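Local coordinates for protein putative TIM-barrel metal-dependent hydrolase (Mycobacterium avium subsp. paratuberculosis S397, PDB 4DZI) that is a putative metal-dependent amidohydrolase that binds two metal ions and probably uses them to hydrolyse its substrate, at residues Asn14-Pro19 and Tyr100-Arg106. Sequence-based numbering, arbitrary orientation.
With CD (cadmium ion), chain Q.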
loop_
_atom_site.group_PDB
_atom_site.type_symbol
_atom_site.label_atom_id
_atom_site.label_comp_id
_atom_site.label_asym_id
_atom_site.label_seq_id
_atom_site.Cartn_x
_atom_site.Cartn_y
_atom_site.Cartn_z
ATOM N N ASN C 14 18.443 18.490 -2.086
ATOM C CA ASN C 14 19.729 18.519 -1.398
ATOM C C ASN C 14 19.470 18.559 0.096
ATOM O O ASN C 14 18.395 18.919 0.543
ATOM C CB ASN C 14 20.533 19.769 -1.817
ATOM C CG ASN C 14 21.608 19.489 -2.858
ATOM O OD1 ASN C 14 22.707 20.070 -2.785
ATOM N ND2 ASN C 14 21.288 18.696 -3.877
ATOM N N HIS C 15 20.464 18.125 0.878
ATOM C CA HIS C 15 20.350 18.159 2.344
ATOM C C HIS C 15 21.472 18.877 3.070
ATOM O O HIS C 15 22.582 18.970 2.565
ATOM C CB HIS C 15 20.235 16.714 2.886
ATOM C CG HIS C 15 18.969 16.037 2.458
ATOM N ND1 HIS C 15 17.818 16.210 3.121
ATOM C CD2 HIS C 15 18.674 15.245 1.348
ATOM C CE1 HIS C 15 16.826 15.545 2.494
ATOM N NE2 HIS C 15 17.336 14.953 1.415
ATOM N N TYR C 16 21.141 19.395 4.250
ATOM C CA TYR C 16 22.120 19.717 5.283
ATOM C C TYR C 16 22.007 18.628 6.358
ATOM O O TYR C 16 21.048 17.824 6.366
ATOM C CB TYR C 16 21.837 21.098 5.890
ATOM C CG TYR C 16 20.388 21.304 6.176
ATOM C CD1 TYR C 16 19.769 20.703 7.288
ATOM C CD2 TYR C 16 19.590 22.079 5.326
ATOM C CE1 TYR C 16 18.407 20.874 7.526
ATOM C CE2 TYR C 16 18.219 22.244 5.553
ATOM C CZ TYR C 16 17.638 21.649 6.662
ATOM O OH TYR C 16 16.298 21.792 6.902
ATOM N N TYR C 17 22.980 18.594 7.273
ATOM C CA TYR C 17 22.866 17.751 8.454
ATOM C C TYR C 17 22.691 18.730 9.611
ATOM O O TYR C 17 23.524 19.633 9.836
ATOM C CB TYR C 17 24.113 16.896 8.614
ATOM C CG TYR C 17 24.207 15.786 7.579
ATOM C CD1 TYR C 17 23.155 14.881 7.419
ATOM C CD2 TYR C 17 25.291 15.661 6.721
ATOM C CE1 TYR C 17 23.213 13.840 6.502
ATOM C CE2 TYR C 17 25.349 14.651 5.778
ATOM C CZ TYR C 17 24.303 13.740 5.660
ATOM O OH TYR C 17 24.390 12.707 4.746
ATOM N N GLU C 18 21.599 18.604 10.336
ATOM C CA GLU C 18 21.313 19.565 11.415
ATOM C C GLU C 18 22.321 19.484 12.536
ATOM O O GLU C 18 22.719 18.411 12.929
ATOM C CB GLU C 18 19.944 19.319 12.037
ATOM C CG GLU C 18 18.745 19.510 11.113
ATOM C CD GLU C 18 18.401 18.292 10.253
ATOM O OE1 GLU C 18 19.189 17.338 10.097
ATOM O OE2 GLU C 18 17.268 18.282 9.741
ATOM N N PRO C 19 22.676 20.634 13.100
ATOM C CA PRO C 19 23.411 20.600 14.366
ATOM C C PRO C 19 22.498 20.131 15.502
ATOM O O PRO C 19 21.260 20.138 15.376
ATOM C CB PRO C 19 23.812 22.062 14.564
ATOM C CG PRO C 19 22.706 22.827 13.893
ATOM C CD PRO C 19 22.397 22.013 12.650
ATOM N N TYR C 100 28.360 20.609 4.710
ATOM C CA TYR C 100 27.099 19.968 5.189
ATOM C C TYR C 100 26.336 20.829 6.204
ATOM O O TYR C 100 25.142 20.648 6.458
ATOM C CB TYR C 100 27.404 18.597 5.826
ATOM C CG TYR C 100 28.010 17.583 4.914
ATOM C CD1 TYR C 100 28.066 17.769 3.514
ATOM C CD2 TYR C 100 28.499 16.397 5.422
ATOM C CE1 TYR C 100 28.657 16.837 2.683
ATOM C CE2 TYR C 100 29.050 15.451 4.596
ATOM C CZ TYR C 100 29.129 15.659 3.229
ATOM O OH TYR C 100 29.696 14.700 2.428
ATOM N N GLN C 101 27.026 21.747 6.858
ATOM C CA GLN C 101 26.421 22.517 7.911
ATOM C C GLN C 101 26.672 24.021 7.815
ATOM O O GLN C 101 26.119 24.790 8.605
ATOM C CB GLN C 101 26.896 22.019 9.287
ATOM C CG GLN C 101 26.724 20.510 9.470
ATOM C CD GLN C 101 26.956 20.115 10.921
ATOM O OE1 GLN C 101 28.052 20.332 11.442
ATOM N NE2 GLN C 101 25.947 19.541 11.577
ATOM N N ASN C 102 27.465 24.429 6.841
ATOM C CA ASN C 102 27.840 25.854 6.690
ATOM C C ASN C 102 27.497 26.392 5.305
ATOM O O ASN C 102 27.961 25.836 4.291
ATOM C CB ASN C 102 29.355 25.988 6.878
ATOM C CG ASN C 102 29.839 27.436 6.817
ATOM O OD1 ASN C 102 30.247 27.937 5.766
ATOM N ND2 ASN C 102 29.812 28.106 7.955
ATOM N N ARG C 103 26.726 27.481 5.260
ATOM C CA ARG C 103 26.172 27.955 4.005
ATOM C C ARG C 103 27.284 28.432 3.061
ATOM O O ARG C 103 27.307 28.068 1.890
ATOM C CB ARG C 103 25.153 29.071 4.251
ATOM C CG ARG C 103 24.284 29.392 3.028
ATOM C CD ARG C 103 23.505 30.674 3.242
ATOM N NE ARG C 103 22.496 30.861 2.194
ATOM C CZ ARG C 103 22.757 31.392 0.995
ATOM N NH1 ARG C 103 23.991 31.795 0.712
ATOM N NH2 ARG C 103 21.790 31.504 0.091
ATOM N N ASP C 104 28.253 29.198 3.585
ATOM C CA ASP C 104 29.308 29.647 2.685
ATOM C C ASP C 104 30.079 28.492 2.073
ATOM O O ASP C 104 30.382 28.509 0.888
ATOM C CB ASP C 104 30.323 30.545 3.418
ATOM C CG ASP C 104 29.753 31.870 3.835
ATOM O OD1 ASP C 104 28.660 32.249 3.363
ATOM O OD2 ASP C 104 30.426 32.547 4.646
ATOM N N ALA C 105 30.430 27.497 2.885
ATOM C CA ALA C 105 31.124 26.340 2.347
ATOM C C ALA C 105 30.259 25.617 1.310
ATOM O O ALA C 105 30.782 25.097 0.308
ATOM C CB ALA C 105 31.535 25.373 3.456
ATOM N N ARG C 106 28.953 25.552 1.579
ATOM C CA ARG C 106 28.028 24.869 0.650
ATOM C C ARG C 106 27.948 25.554 -0.714
ATOM O O ARG C 106 27.976 24.872 -1.753
ATOM C CB ARG C 106 26.623 24.737 1.263
ATOM C CG ARG C 106 25.688 23.850 0.428
ATOM C CD ARG C 106 26.325 22.501 0.131
ATOM N NE ARG C 106 25.296 21.554 -0.324
ATOM C CZ ARG C 106 24.616 20.760 0.495
ATOM N NH1 ARG C 106 24.860 20.792 1.796
ATOM N NH2 ARG C 106 23.667 19.950 0.011
HETATM CD CD CD Q . 16.245 13.973 -0.211
HETATM O O HOH W 1 25.146 20.919 -3.083
#
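Arg106, in the first turn of helix 103-113, reaches the end of strand 9-15, whose Asp13 and His15 form an Asp-X-His pair at the place of the His-X-His motif of the amidohydrolase TIM barrel. Its guanidinium supplies three of the five hydrogen bonds across the contact. NH1 and NH2 approach His15 O end-on from the same face of the peptide plane, Arg106 NH2 at 2.9 Å. NH2 also donates almost straight (168°) to Asn14 OD1, from above the amide plane, and a water joins that oxygen to Arg106 NE. Asn14 OD1, His15 O and the water all lie near the guanidinium plane, and these bonds hold its rotation; the chain, already directed at the strand from CB, bends at chi2 (52°) on its way.

Residues just before the helix hold the loop beyond the strand. Tyr17 N donates to Tyr100 O at 3.1 Å, and Gln101 NE2 to Tyr17 O, from above the carbonyl plane.

The aromatic evidence is an offset edge-to-face pair of Tyr17 and Tyr100, planes 77° apart. Tyr17 CD2 comes within 3.5 Å of Tyr100 CD2.

Beside Asp13, His230, Glu293 and Asp356, His15 NE2 binds one of the two cadmium ions at 2.2 Å.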